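Local structure of ribonuclease (Nicotiana glutinosa, 1IYB) at residues F11-Q16 / L119-Q124; G19-T24 / P81-P86; H43-N48 / H112-K117; S74-N79 / A92-E97. The protein is a plant ribonuclease of the T2 family, which cleaves RNA, and binds guanosine-5'-monophosphate in a base-recognising pocket. All coordinates share one frame; numbering follows the deposited sequence.

Contact 1 (F11-Q16 / L119-Q124); sequences FYFVQQ and LDLKNQ. With 5GP (guanosine-5'-monophosphate), chain C.
OE1 of Gln16 receives two N-H groups of the bound guanine, N1 at 2.8 Å and the longer N2 at 3.2 Å, and in the same strand Phe13 and Gln15 pack on Leu121 and Lys122. The motif is a helix laid obliquely across an antiparallel sheet, in the α+β fold of the T2 ribonucleases; the strand segment and the helix segment cross at -63°. Side chains alternate along the strand, so Phe13 and Gln15 serve the buried helix side while Gln16 serves the nucleotide. Gln16 NE2 gives a nearly straight bond to guanine O6 (3.1 Å, 173°), and one amide thus reads both a donor pair and an acceptor. Phe13, with CG anti to the backbone N (chi1 173°), offers a ring face to the helix. CB of Leu121 sits almost squarely over it, 3.7 Å from the ring centroid, a CH-pi contact for which the flat face of a phenylalanine is well suited. Gln15 NE2 is bonded to Ile125 O, just past the helix end, which leaves the amide oxygen beside the aliphatic part of Lys122. There Gln15 OE1 approaches Lys122 CD to 3.1 Å and Lys122 CE to 3.3 Å.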
# COMPACT_ATOMS: atom_id res chain seq x y z
N PHE A 11 -7.26 -1.23 15.90
CA PHE A 11 -7.59 -2.14 14.80
C PHE A 11 -8.98 -1.87 14.25
O PHE A 11 -9.88 -1.45 14.97
CB PHE A 11 -7.67 -3.62 15.23
CG PHE A 11 -6.42 -4.20 15.82
CD1 PHE A 11 -6.18 -4.11 17.19
CD2 PHE A 11 -5.55 -4.94 15.03
CE1 PHE A 11 -5.10 -4.77 17.76
CE2 PHE A 11 -4.46 -5.60 15.59
CZ PHE A 11 -4.24 -5.52 16.96
N TYR A 12 -9.14 -2.13 12.96
CA TYR A 12 -10.44 -2.07 12.31
C TYR A 12 -10.76 -3.55 12.12
O TYR A 12 -9.95 -4.28 11.53
CB TYR A 12 -10.39 -1.44 10.92
CG TYR A 12 -10.49 0.06 10.84
CD1 TYR A 12 -9.62 0.78 10.01
CD2 TYR A 12 -11.45 0.77 11.56
CE1 TYR A 12 -9.71 2.16 9.90
CE2 TYR A 12 -11.54 2.17 11.45
CZ TYR A 12 -10.66 2.85 10.62
OH TYR A 12 -10.72 4.22 10.50
N PHE A 13 -11.88 -4.02 12.66
CA PHE A 13 -12.27 -5.41 12.42
C PHE A 13 -13.28 -5.25 11.29
O PHE A 13 -14.36 -4.69 11.49
CB PHE A 13 -12.93 -6.04 13.66
CG PHE A 13 -13.49 -7.42 13.40
CD1 PHE A 13 -12.68 -8.43 12.89
CD2 PHE A 13 -14.83 -7.69 13.65
CE1 PHE A 13 -13.21 -9.70 12.62
CE2 PHE A 13 -15.36 -8.95 13.39
CZ PHE A 13 -14.55 -9.96 12.87
N VAL A 14 -12.92 -5.74 10.11
CA VAL A 14 -13.73 -5.58 8.91
C VAL A 14 -14.44 -6.83 8.41
O VAL A 14 -13.81 -7.88 8.24
CB VAL A 14 -12.85 -5.03 7.77
CG1 VAL A 14 -13.71 -4.66 6.56
CG2 VAL A 14 -12.07 -3.82 8.26
N GLN A 15 -15.74 -6.71 8.18
CA GLN A 15 -16.55 -7.81 7.66
C GLN A 15 -17.19 -7.39 6.34
O GLN A 15 -17.57 -6.23 6.17
CB GLN A 15 -17.64 -8.19 8.66
CG GLN A 15 -17.11 -8.78 9.95
CD GLN A 15 -18.22 -9.34 10.82
OE1 GLN A 15 -18.89 -10.31 10.44
NE2 GLN A 15 -18.43 -8.73 11.98
N GLN A 16 -17.30 -8.33 5.41
CA GLN A 16 -17.87 -8.06 4.09
C GLN A 16 -19.17 -8.82 3.87
O GLN A 16 -19.36 -9.93 4.38
CB GLN A 16 -16.87 -8.46 2.99
CG GLN A 16 -16.49 -9.95 3.01
CD GLN A 16 -15.64 -10.37 1.81
OE1 GLN A 16 -15.23 -9.54 1.00
NE2 GLN A 16 -15.38 -11.67 1.70
N LEU A 119 -11.66 -14.57 14.71
CA LEU A 119 -12.76 -15.52 14.81
C LEU A 119 -13.64 -15.22 16.02
O LEU A 119 -14.86 -15.32 15.95
CB LEU A 119 -12.22 -16.95 14.91
CG LEU A 119 -11.64 -17.52 13.62
CD1 LEU A 119 -10.98 -18.86 13.90
CD2 LEU A 119 -12.74 -17.68 12.58
N ASP A 120 -13.01 -14.85 17.14
CA ASP A 120 -13.76 -14.54 18.35
C ASP A 120 -14.59 -13.27 18.16
O ASP A 120 -15.73 -13.19 18.61
CB ASP A 120 -12.81 -14.42 19.55
CG ASP A 120 -12.29 -15.78 20.01
OD1 ASP A 120 -11.40 -15.82 20.89
OD2 ASP A 120 -12.76 -16.82 19.51
N LEU A 121 -14.01 -12.27 17.49
CA LEU A 121 -14.72 -11.02 17.23
C LEU A 121 -15.92 -11.30 16.31
O LEU A 121 -16.99 -10.71 16.46
CB LEU A 121 -13.78 -10.00 16.57
CG LEU A 121 -12.79 -9.31 17.51
CD1 LEU A 121 -11.68 -8.65 16.70
CD2 LEU A 121 -13.53 -8.29 18.37
N LYS A 122 -15.72 -12.21 15.36
CA LYS A 122 -16.77 -12.57 14.41
C LYS A 122 -17.98 -13.16 15.14
O LYS A 122 -19.12 -12.81 14.86
CB LYS A 122 -16.21 -13.58 13.39
CG LYS A 122 -17.19 -14.10 12.35
CD LYS A 122 -17.71 -12.99 11.46
CE LYS A 122 -18.32 -13.56 10.17
NZ LYS A 122 -19.40 -14.54 10.42
N ASN A 123 -17.71 -14.05 16.09
CA ASN A 123 -18.78 -14.68 16.86
C ASN A 123 -19.43 -13.66 17.80
O ASN A 123 -20.62 -13.74 18.08
CB ASN A 123 -18.22 -15.85 17.66
CG ASN A 123 -19.27 -16.54 18.51
OD1 ASN A 123 -20.22 -17.13 17.99
ND2 ASN A 123 -19.10 -16.48 19.82
N GLN A 124 -18.63 -12.71 18.27
CA GLN A 124 -19.09 -11.66 19.18
C GLN A 124 -19.98 -10.64 18.47
O GLN A 124 -20.91 -10.10 19.06
CB GLN A 124 -17.87 -10.94 19.76
CG GLN A 124 -18.18 -9.81 20.75
CD GLN A 124 -16.99 -8.89 20.97
OE1 GLN A 124 -15.83 -9.32 20.97
NE2 GLN A 124 -17.27 -7.61 21.19
P 5GP C . -6.98 -5.62 2.09
O1P 5GP C . -5.97 -4.56 2.22
O2P 5GP C . -7.01 -6.55 3.29
O3P 5GP C . -8.39 -5.00 1.83
O5' 5GP C . -6.73 -6.57 0.78
C5' 5GP C . -7.72 -7.58 0.36
C4' 5GP C . -7.32 -8.39 -0.90
O4' 5GP C . -7.64 -9.82 -0.59
C3' 5GP C . -8.05 -8.15 -2.22
O3' 5GP C . -7.51 -7.09 -2.99
C2' 5GP C . -7.94 -9.49 -2.97
O2' 5GP C . -6.72 -9.58 -3.74
C1' 5GP C . -8.00 -10.51 -1.84
N9 5GP C . -9.23 -11.34 -1.67
C8 5GP C . -9.39 -12.70 -1.80
N7 5GP C . -10.59 -13.16 -1.48
C5 5GP C . -11.27 -11.99 -1.11
C6 5GP C . -12.62 -11.84 -0.67
O6 5GP C . -13.47 -12.71 -0.51
N1 5GP C . -12.94 -10.47 -0.39
C2 5GP C . -12.03 -9.42 -0.54
N2 5GP C . -12.54 -8.21 -0.22
N3 5GP C . -10.76 -9.55 -0.96
C4 5GP C . -10.45 -10.87 -1.23

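Contact 2 (G19-T24 / P81-P86); sequences GSYCDT and PTLACP. With 5GP (guanosine-5'-monophosphate), chain C.
Tyr21 and Leu83 meet in an aromatic-aliphatic contact at the wall of the guanine pocket, where the last turn of helix 18-21 faces the loop between helices 73-79 and 91-102. The ring and the leucine run by one another in opposite senses, with Tyr21 CD2 3.5 Å from Leu83 CB. The carbonyl Leu83 O lies near the plane of the phenol at its edge, 3.4 Å from Tyr21 CE2. With its CG anti to the backbone N (chi1 -175°), Tyr21 reaches out from the helix and lays one ring face over the guanine, CE1 coming within 3.5 Å of N1. Replacing Tyr21 by alanine would probably leave that face of the base without its aromatic cover and take away the ring that Leu83 CB and Leu83 O lie against. The loop reads the base's edge: Thr82 OG1 donates to guanine N7 (2.8 Å), and Leu83 N donates to O6 (2.8 Å, 146°). Ala84 N makes a weak bond to Thr82 OG1, consistent with that hydroxyl turning its proton to N7. Beside this, Cys22 SG touches Leu83 CD1 at 4.2 Å; Cys22 is linked to Cys28, and Cys85 to Cys29, so disulfides brace both segments. N7 is common to both purines, so it is the Leu83 N-H set against O6 that is consistent with a preference for guanine, since adenine carries an amino group there.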
# COMPACT_ATOMS: atom_id res chain seq x y z
N GLY A 19 -23.22 -10.75 -0.68
CA GLY A 19 -24.15 -10.31 -1.70
C GLY A 19 -23.70 -9.06 -2.44
O GLY A 19 -24.09 -8.84 -3.59
N SER A 20 -22.86 -8.25 -1.80
CA SER A 20 -22.36 -7.02 -2.41
C SER A 20 -21.01 -7.20 -3.09
O SER A 20 -20.60 -6.38 -3.90
CB SER A 20 -22.27 -5.91 -1.36
OG SER A 20 -23.57 -5.51 -0.95
N TYR A 21 -20.31 -8.27 -2.73
CA TYR A 21 -19.02 -8.53 -3.36
C TYR A 21 -19.28 -9.25 -4.68
O TYR A 21 -18.50 -9.13 -5.62
CB TYR A 21 -18.16 -9.43 -2.47
CG TYR A 21 -16.75 -9.63 -3.00
CD1 TYR A 21 -15.72 -8.76 -2.66
CD2 TYR A 21 -16.45 -10.70 -3.85
CE1 TYR A 21 -14.43 -8.93 -3.16
CE2 TYR A 21 -15.16 -10.89 -4.35
CZ TYR A 21 -14.16 -10.00 -3.99
OH TYR A 21 -12.88 -10.19 -4.46
N CYS A 22 -20.39 -9.97 -4.74
CA CYS A 22 -20.73 -10.77 -5.91
C CYS A 22 -21.72 -10.24 -6.94
O CYS A 22 -22.03 -10.94 -7.90
CB CYS A 22 -21.23 -12.14 -5.43
SG CYS A 22 -19.93 -13.26 -4.83
N ASP A 23 -22.23 -9.02 -6.76
CA ASP A 23 -23.19 -8.50 -7.72
C ASP A 23 -22.70 -7.27 -8.49
O ASP A 23 -23.51 -6.45 -8.94
CB ASP A 23 -24.51 -8.18 -7.01
CG ASP A 23 -24.38 -7.03 -6.04
OD1 ASP A 23 -23.23 -6.64 -5.74
OD2 ASP A 23 -25.42 -6.53 -5.57
N THR A 24 -21.39 -7.13 -8.63
CA THR A 24 -20.82 -6.00 -9.35
C THR A 24 -20.50 -6.43 -10.78
O THR A 24 -20.83 -7.55 -11.19
CB THR A 24 -19.52 -5.49 -8.70
OG1 THR A 24 -18.47 -6.44 -8.92
CG2 THR A 24 -19.72 -5.31 -7.20
N PRO A 81 -14.57 -16.97 4.35
CA PRO A 81 -14.47 -17.47 2.98
C PRO A 81 -13.88 -16.49 1.98
O PRO A 81 -13.96 -15.27 2.17
CB PRO A 81 -15.92 -17.82 2.63
CG PRO A 81 -16.69 -16.77 3.39
CD PRO A 81 -15.98 -16.75 4.73
N THR A 82 -13.29 -17.03 0.92
CA THR A 82 -12.74 -16.21 -0.14
C THR A 82 -13.76 -16.24 -1.28
O THR A 82 -14.35 -17.28 -1.57
CB THR A 82 -11.38 -16.74 -0.66
OG1 THR A 82 -10.95 -15.92 -1.75
CG2 THR A 82 -11.51 -18.18 -1.14
N LEU A 83 -13.97 -15.09 -1.92
CA LEU A 83 -14.92 -14.99 -3.02
C LEU A 83 -14.22 -14.57 -4.31
O LEU A 83 -14.87 -14.17 -5.27
CB LEU A 83 -16.03 -14.00 -2.66
CG LEU A 83 -16.94 -14.44 -1.52
CD1 LEU A 83 -17.87 -13.30 -1.13
CD2 LEU A 83 -17.75 -15.66 -1.95
N ALA A 84 -12.90 -14.67 -4.33
CA ALA A 84 -12.12 -14.30 -5.51
C ALA A 84 -12.08 -15.45 -6.52
O ALA A 84 -12.30 -16.61 -6.16
CB ALA A 84 -10.71 -13.91 -5.10
N CYS A 85 -11.80 -15.13 -7.78
CA CYS A 85 -11.72 -16.15 -8.82
C CYS A 85 -10.28 -16.49 -9.17
O CYS A 85 -9.41 -15.62 -9.15
CB CYS A 85 -12.43 -15.67 -10.09
SG CYS A 85 -14.24 -15.58 -9.99
N PRO A 86 -10.00 -17.76 -9.50
CA PRO A 86 -10.96 -18.87 -9.56
C PRO A 86 -11.27 -19.40 -8.16
O PRO A 86 -10.59 -19.04 -7.20
CB PRO A 86 -10.25 -19.89 -10.43
CG PRO A 86 -8.83 -19.71 -10.02
CD PRO A 86 -8.68 -18.20 -9.97
P 5GP C . -6.98 -5.62 2.09
O1P 5GP C . -5.97 -4.56 2.22
O2P 5GP C . -7.01 -6.55 3.29
O3P 5GP C . -8.39 -5.00 1.83
O5' 5GP C . -6.73 -6.57 0.78
C5' 5GP C . -7.72 -7.58 0.36
C4' 5GP C . -7.32 -8.39 -0.90
O4' 5GP C . -7.64 -9.82 -0.59
C3' 5GP C . -8.05 -8.15 -2.22
O3' 5GP C . -7.51 -7.09 -2.99
C2' 5GP C . -7.94 -9.49 -2.97
O2' 5GP C . -6.72 -9.58 -3.74
C1' 5GP C . -8.00 -10.51 -1.84
N9 5GP C . -9.23 -11.34 -1.67
C8 5GP C . -9.39 -12.70 -1.80
N7 5GP C . -10.59 -13.16 -1.48
C5 5GP C . -11.27 -11.99 -1.11
C6 5GP C . -12.62 -11.84 -0.67
O6 5GP C . -13.47 -12.71 -0.51
N1 5GP C . -12.94 -10.47 -0.39
C2 5GP C . -12.03 -9.42 -0.54
N2 5GP C . -12.54 -8.21 -0.22
N3 5GP C . -10.76 -9.55 -0.96
C4 5GP C . -10.45 -10.87 -1.23

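Contact 3 (H43-N48 / H112-K117). With 5GP (guanosine-5'-monophosphate), chain C.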
# COMPACT_ATOMS: atom_id res chain seq x y z
N HIS A 43 -13.21 -10.08 6.65
CA HIS A 43 -12.32 -9.62 5.59
C HIS A 43 -10.96 -9.64 6.29
O HIS A 43 -10.03 -10.30 5.82
CB HIS A 43 -12.66 -8.21 5.11
CG HIS A 43 -11.79 -7.75 3.97
ND1 HIS A 43 -12.12 -6.69 3.16
CD2 HIS A 43 -10.60 -8.20 3.53
CE1 HIS A 43 -11.17 -6.51 2.26
NE2 HIS A 43 -10.23 -7.42 2.46
N GLY A 44 -10.86 -8.95 7.42
CA GLY A 44 -9.62 -8.95 8.17
C GLY A 44 -9.61 -8.08 9.42
O GLY A 44 -10.58 -7.38 9.71
N LEU A 45 -8.51 -8.17 10.17
CA LEU A 45 -8.28 -7.39 11.39
C LEU A 45 -7.12 -6.48 10.99
O LEU A 45 -5.98 -6.94 10.82
CB LEU A 45 -7.89 -8.31 12.55
CG LEU A 45 -7.75 -7.69 13.95
CD1 LEU A 45 -9.04 -6.99 14.35
CD2 LEU A 45 -7.41 -8.78 14.95
N TRP A 46 -7.42 -5.20 10.82
CA TRP A 46 -6.44 -4.25 10.32
C TRP A 46 -5.84 -3.19 11.24
O TRP A 46 -6.55 -2.30 11.70
CB TRP A 46 -7.03 -3.48 9.14
CG TRP A 46 -7.63 -4.31 8.03
CD1 TRP A 46 -7.43 -5.64 7.79
CD2 TRP A 46 -8.47 -3.83 6.98
NE1 TRP A 46 -8.10 -6.02 6.65
CE2 TRP A 46 -8.75 -4.93 6.13
CE3 TRP A 46 -9.03 -2.58 6.66
CZ2 TRP A 46 -9.55 -4.82 4.99
CZ3 TRP A 46 -9.82 -2.47 5.53
CH2 TRP A 46 -10.08 -3.58 4.71
N PRO A 47 -4.53 -3.27 11.50
CA PRO A 47 -3.92 -2.25 12.36
C PRO A 47 -4.06 -0.90 11.63
O PRO A 47 -3.87 -0.83 10.41
CB PRO A 47 -2.47 -2.70 12.45
CG PRO A 47 -2.60 -4.20 12.42
CD PRO A 47 -3.62 -4.42 11.32
N ASN A 48 -4.40 0.16 12.36
CA ASN A 48 -4.59 1.48 11.77
C ASN A 48 -4.06 2.54 12.74
O ASN A 48 -3.87 2.27 13.92
CB ASN A 48 -6.09 1.74 11.52
CG ASN A 48 -6.35 2.63 10.31
OD1 ASN A 48 -6.41 2.15 9.18
ND2 ASN A 48 -6.51 3.93 10.55
N HIS A 112 -1.45 -17.61 15.37
CA HIS A 112 -2.60 -18.28 15.99
C HIS A 112 -3.47 -17.26 16.73
O HIS A 112 -4.70 -17.30 16.62
CB HIS A 112 -2.14 -19.35 16.97
CG HIS A 112 -3.28 -20.13 17.57
ND1 HIS A 112 -3.80 -21.26 16.97
CD2 HIS A 112 -4.04 -19.90 18.67
CE1 HIS A 112 -4.83 -21.69 17.68
NE2 HIS A 112 -4.99 -20.88 18.72
N GLY A 113 -2.84 -16.36 17.47
CA GLY A 113 -3.58 -15.35 18.22
C GLY A 113 -4.34 -14.37 17.34
O GLY A 113 -5.43 -13.93 17.69
N TYR A 114 -3.75 -14.03 16.20
CA TYR A 114 -4.35 -13.10 15.25
C TYR A 114 -5.63 -13.69 14.66
O TYR A 114 -6.70 -13.07 14.71
CB TYR A 114 -3.36 -12.79 14.11
CG TYR A 114 -3.92 -11.90 13.02
CD1 TYR A 114 -4.00 -10.52 13.20
CD2 TYR A 114 -4.37 -12.44 11.82
CE1 TYR A 114 -4.53 -9.69 12.20
CE2 TYR A 114 -4.89 -11.62 10.81
CZ TYR A 114 -4.97 -10.25 11.01
OH TYR A 114 -5.49 -9.46 10.02
N PHE A 115 -5.53 -14.88 14.08
CA PHE A 115 -6.70 -15.52 13.50
C PHE A 115 -7.74 -15.87 14.55
O PHE A 115 -8.94 -15.75 14.29
CB PHE A 115 -6.28 -16.75 12.69
CG PHE A 115 -5.61 -16.41 11.39
CD1 PHE A 115 -4.23 -16.31 11.30
CD2 PHE A 115 -6.38 -16.10 10.27
CE1 PHE A 115 -3.61 -15.91 10.10
CE2 PHE A 115 -5.78 -15.69 9.08
CZ PHE A 115 -4.40 -15.60 9.00
N LYS A 116 -7.30 -16.28 15.73
CA LYS A 116 -8.25 -16.60 16.80
C LYS A 116 -9.03 -15.35 17.22
O LYS A 116 -10.24 -15.41 17.43
CB LYS A 116 -7.52 -17.20 18.01
CG LYS A 116 -8.39 -17.32 19.26
CD LYS A 116 -7.59 -17.87 20.44
CE LYS A 116 -8.28 -17.56 21.77
NZ LYS A 116 -9.69 -18.02 21.81
N LYS A 117 -8.33 -14.23 17.35
CA LYS A 117 -9.01 -13.00 17.75
C LYS A 117 -10.06 -12.61 16.71
O LYS A 117 -11.17 -12.22 17.06
CB LYS A 117 -8.00 -11.85 17.92
CG LYS A 117 -8.64 -10.54 18.36
CD LYS A 117 -9.24 -10.64 19.75
CE LYS A 117 -9.93 -9.33 20.14
NZ LYS A 117 -10.39 -9.35 21.56
P 5GP C . -6.98 -5.62 2.09
O1P 5GP C . -5.97 -4.56 2.22
O2P 5GP C . -7.01 -6.55 3.29
O3P 5GP C . -8.39 -5.00 1.83
O5' 5GP C . -6.73 -6.57 0.78
C5' 5GP C . -7.72 -7.58 0.36
C4' 5GP C . -7.32 -8.39 -0.90
O4' 5GP C . -7.64 -9.82 -0.59
C3' 5GP C . -8.05 -8.15 -2.22
O3' 5GP C . -7.51 -7.09 -2.99
C2' 5GP C . -7.94 -9.49 -2.97
O2' 5GP C . -6.72 -9.58 -3.74
C1' 5GP C . -8.00 -10.51 -1.84
N9 5GP C . -9.23 -11.34 -1.67
C8 5GP C . -9.39 -12.70 -1.80
N7 5GP C . -10.59 -13.16 -1.48
C5 5GP C . -11.27 -11.99 -1.11
C6 5GP C . -12.62 -11.84 -0.67
O6 5GP C . -13.47 -12.71 -0.51
N1 5GP C . -12.94 -10.47 -0.39
C2 5GP C . -12.03 -9.42 -0.54
N2 5GP C . -12.54 -8.21 -0.22
N3 5GP C . -10.76 -9.55 -0.96
C4 5GP C . -10.45 -10.87 -1.23
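Tyr114 lays the CE1 side of its ring against Leu45, 3.6 Å from CB, and its hydroxyl ends at the backbone carbonyl of the same residue. The extended torsion (chi1 177°) carries the phenol from helix 111-124 to strand 41-48, an edge strand of its sheet within this chain. Tyr114 OH donates to Leu45 O over 2.7 Å, the C=O...donor angle being 124° and the donor tilted 23° from the carbonyl plane. This oxygen points away from strand 10-16, so the tyrosine serves a backbone group that the sheet does not pair there. A phenylalanine in its place would probably leave Leu45 O without this mate in a buried contact. Leucine suits the spot because its branch reaches on along the helix: its CD2 touches Lys117 CG at 4.0 Å, while the lysine's amine goes on to Gly185 O. Just before Leu45, His43 and Gly44 both face Val14 in a classic beta bulge. On the ligand side His43 is sandwiched between Trp46 CZ2 and guanine N2, with NE2 3.1 Å from phosphate O3P. The strand therefore joins a polar nucleotide face to a mainly apolar helix face, where the phenol hydroxyl takes up the one carbonyl, Leu45 O.

Contact 4 (S74-N79 / A92-E97). With 5GP (guanosine-5'-monophosphate), chain C.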
# COMPACT_ATOMS: atom_id res chain seq x y z
N SER A 74 -11.19 -25.16 10.33
CA SER A 74 -12.60 -25.43 10.10
C SER A 74 -13.46 -24.19 10.37
O SER A 74 -14.42 -23.93 9.64
CB SER A 74 -13.09 -26.60 10.97
OG SER A 74 -12.97 -26.34 12.36
N ARG A 75 -13.10 -23.42 11.39
CA ARG A 75 -13.84 -22.21 11.73
C ARG A 75 -13.59 -21.11 10.69
O ARG A 75 -14.49 -20.33 10.36
CB ARG A 75 -13.45 -21.72 13.13
CG ARG A 75 -13.90 -22.66 14.25
CD ARG A 75 -13.27 -22.29 15.58
NE ARG A 75 -13.65 -20.94 16.01
CZ ARG A 75 -13.14 -20.32 17.07
NH1 ARG A 75 -12.23 -20.93 17.82
NH2 ARG A 75 -13.56 -19.10 17.38
N MET A 76 -12.37 -21.07 10.16
CA MET A 76 -12.00 -20.09 9.15
C MET A 76 -12.70 -20.39 7.82
O MET A 76 -13.06 -19.49 7.07
CB MET A 76 -10.48 -20.07 8.97
CG MET A 76 -9.76 -19.43 10.15
SD MET A 76 -7.98 -19.78 10.24
CE MET A 76 -7.39 -19.01 8.73
N GLN A 77 -12.89 -21.68 7.54
CA GLN A 77 -13.55 -22.07 6.31
C GLN A 77 -15.00 -21.59 6.32
O GLN A 77 -15.54 -21.17 5.30
CB GLN A 77 -13.48 -23.59 6.15
CG GLN A 77 -12.11 -24.06 5.69
CD GLN A 77 -11.87 -25.55 5.86
OE1 GLN A 77 -10.96 -26.11 5.26
NE2 GLN A 77 -12.68 -26.19 6.70
N GLN A 78 -15.62 -21.62 7.50
CA GLN A 78 -17.01 -21.19 7.62
C GLN A 78 -17.18 -19.68 7.76
O GLN A 78 -18.11 -19.11 7.20
CB GLN A 78 -17.66 -21.87 8.83
CG GLN A 78 -17.75 -23.38 8.70
CD GLN A 78 -18.40 -23.80 7.40
OE1 GLN A 78 -19.51 -23.38 7.08
NE2 GLN A 78 -17.71 -24.64 6.64
N ASN A 79 -16.27 -19.04 8.49
CA ASN A 79 -16.37 -17.61 8.76
C ASN A 79 -15.50 -16.63 7.99
O ASN A 79 -15.72 -15.42 8.07
CB ASN A 79 -16.16 -17.36 10.25
CG ASN A 79 -17.23 -18.01 11.10
OD1 ASN A 79 -17.09 -19.14 11.56
ND2 ASN A 79 -18.32 -17.28 11.31
N ALA A 92 -5.02 -18.42 0.21
CA ALA A 92 -4.39 -17.25 -0.38
C ALA A 92 -4.93 -15.98 0.27
O ALA A 92 -4.19 -15.01 0.48
CB ALA A 92 -4.65 -17.21 -1.89
N PHE A 93 -6.21 -15.99 0.60
CA PHE A 93 -6.86 -14.84 1.23
C PHE A 93 -6.32 -14.68 2.66
O PHE A 93 -5.93 -13.59 3.06
CB PHE A 93 -8.38 -15.07 1.23
CG PHE A 93 -9.20 -13.89 1.70
CD1 PHE A 93 -8.70 -12.59 1.64
CD2 PHE A 93 -10.50 -14.08 2.15
CE1 PHE A 93 -9.49 -11.50 2.03
CE2 PHE A 93 -11.30 -13.00 2.54
CZ PHE A 93 -10.79 -11.71 2.47
N TRP A 94 -6.30 -15.78 3.41
CA TRP A 94 -5.80 -15.74 4.79
C TRP A 94 -4.33 -15.33 4.84
O TRP A 94 -3.92 -14.54 5.70
CB TRP A 94 -6.01 -17.10 5.47
CG TRP A 94 -7.43 -17.56 5.39
CD1 TRP A 94 -8.55 -16.77 5.40
CD2 TRP A 94 -7.90 -18.91 5.26
NE1 TRP A 94 -9.68 -17.54 5.28
CE2 TRP A 94 -9.31 -18.86 5.19
CE3 TRP A 94 -7.26 -20.15 5.20
CZ2 TRP A 94 -10.10 -20.01 5.06
CZ3 TRP A 94 -8.04 -21.30 5.07
CH2 TRP A 94 -9.45 -21.21 5.00
N SER A 95 -3.54 -15.86 3.91
CA SER A 95 -2.12 -15.54 3.86
C SER A 95 -1.94 -14.04 3.60
O SER A 95 -1.13 -13.39 4.24
CB SER A 95 -1.43 -16.33 2.74
OG SER A 95 -0.06 -15.94 2.63
N HIS A 96 -2.72 -13.52 2.66
CA HIS A 96 -2.66 -12.10 2.32
C HIS A 96 -2.98 -11.22 3.53
O HIS A 96 -2.30 -10.23 3.79
CB HIS A 96 -3.65 -11.79 1.19
CG HIS A 96 -3.82 -10.33 0.92
ND1 HIS A 96 -2.85 -9.56 0.30
CD2 HIS A 96 -4.83 -9.48 1.23
CE1 HIS A 96 -3.26 -8.31 0.23
NE2 HIS A 96 -4.46 -8.23 0.79
N GLU A 97 -4.02 -11.58 4.27
CA GLU A 97 -4.40 -10.79 5.43
C GLU A 97 -3.32 -10.83 6.51
O GLU A 97 -3.06 -9.82 7.17
CB GLU A 97 -5.75 -11.26 5.98
CG GLU A 97 -6.91 -10.94 5.02
CD GLU A 97 -7.07 -9.45 4.77
OE1 GLU A 97 -7.24 -9.05 3.60
OE2 GLU A 97 -7.05 -8.68 5.76
P 5GP C . -6.98 -5.62 2.09
O1P 5GP C . -5.97 -4.56 2.22
O2P 5GP C . -7.01 -6.55 3.29
O3P 5GP C . -8.39 -5.00 1.83
O5' 5GP C . -6.73 -6.57 0.78
C5' 5GP C . -7.72 -7.58 0.36
C4' 5GP C . -7.32 -8.39 -0.90
O4' 5GP C . -7.64 -9.82 -0.59
C3' 5GP C . -8.05 -8.15 -2.22
O3' 5GP C . -7.51 -7.09 -2.99
C2' 5GP C . -7.94 -9.49 -2.97
O2' 5GP C . -6.72 -9.58 -3.74
C1' 5GP C . -8.00 -10.51 -1.84
N9 5GP C . -9.23 -11.34 -1.67
C8 5GP C . -9.39 -12.70 -1.80
N7 5GP C . -10.59 -13.16 -1.48
C5 5GP C . -11.27 -11.99 -1.11
C6 5GP C . -12.62 -11.84 -0.67
O6 5GP C . -13.47 -12.71 -0.51
N1 5GP C . -12.94 -10.47 -0.39
C2 5GP C . -12.03 -9.42 -0.54
N2 5GP C . -12.54 -8.21 -0.22
N3 5GP C . -10.76 -9.55 -0.96
C4 5GP C . -10.45 -10.87 -1.23
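Met76 drapes its terminal methyl over the indole of Trp94, CE lying 3.5 Å from CD2 and 3.8 Å from the centroid of the five-membered ring. A bend at the last torsion (chi3 64°) turns CE down onto that face, while the sulfur stays higher: Met76 SD is 5.2 Å from the centroid of the six-membered ring, a Met-aromatic contact at a distance. A flexible, polarisable methionine suits a broad flat ring in this way. At the ring's edge Gln77 adds only methylene contact, CG to Trp94 CH2 at 4.0 Å, which fits a residue whose amide can remain at the surface. The next shell fixes the indole: Trp94 NE1 bonds to Trp80 O, and the Trp80 ring meets both Trp94 and Phe93 edge-to-face. Phe93, beside Trp94 in helix 91-102, carries the packing to the ligand, with guanine C5 3.5 Å above the centre of its ring. One turn on, His96 NE2 donates to the nucleotide's O5' (2.8 Å, 148°), and Glu97 OE2 is held by Trp46 NE1. Phe115 of helix 111-124 touches both Met76 and Trp94, and a backbone hydrogen bond between Asn79 and Ile42 ties the end of helix 73-79 to strand 41-48.

Contacts 1 and 3 are buried and share the same elements: helix 111-124 packs on the neighbouring strands 10-16 and 41-48, which pair through Val14-His43 and Tyr12-Trp46. Contact 1 relies on an aromatic face, contact 3 on a hydroxyl bonded to a backbone carbonyl. Contact 4, also buried, joins two helices through sulfur and indole, and meets contact 3 at Phe115 and contact 1 through the salt bridge between Arg75 and Asp120. Contact 2 is only partly buried, lies farthest from the chain's centre and joins a helix end to a loop, each tied by a disulfide. Around the nucleotide, contacts 1 and 2 hydrogen-bond the base, contact 4 both stacks on it and bonds O5', and contact 3 lies beside the phosphate and the base's N2.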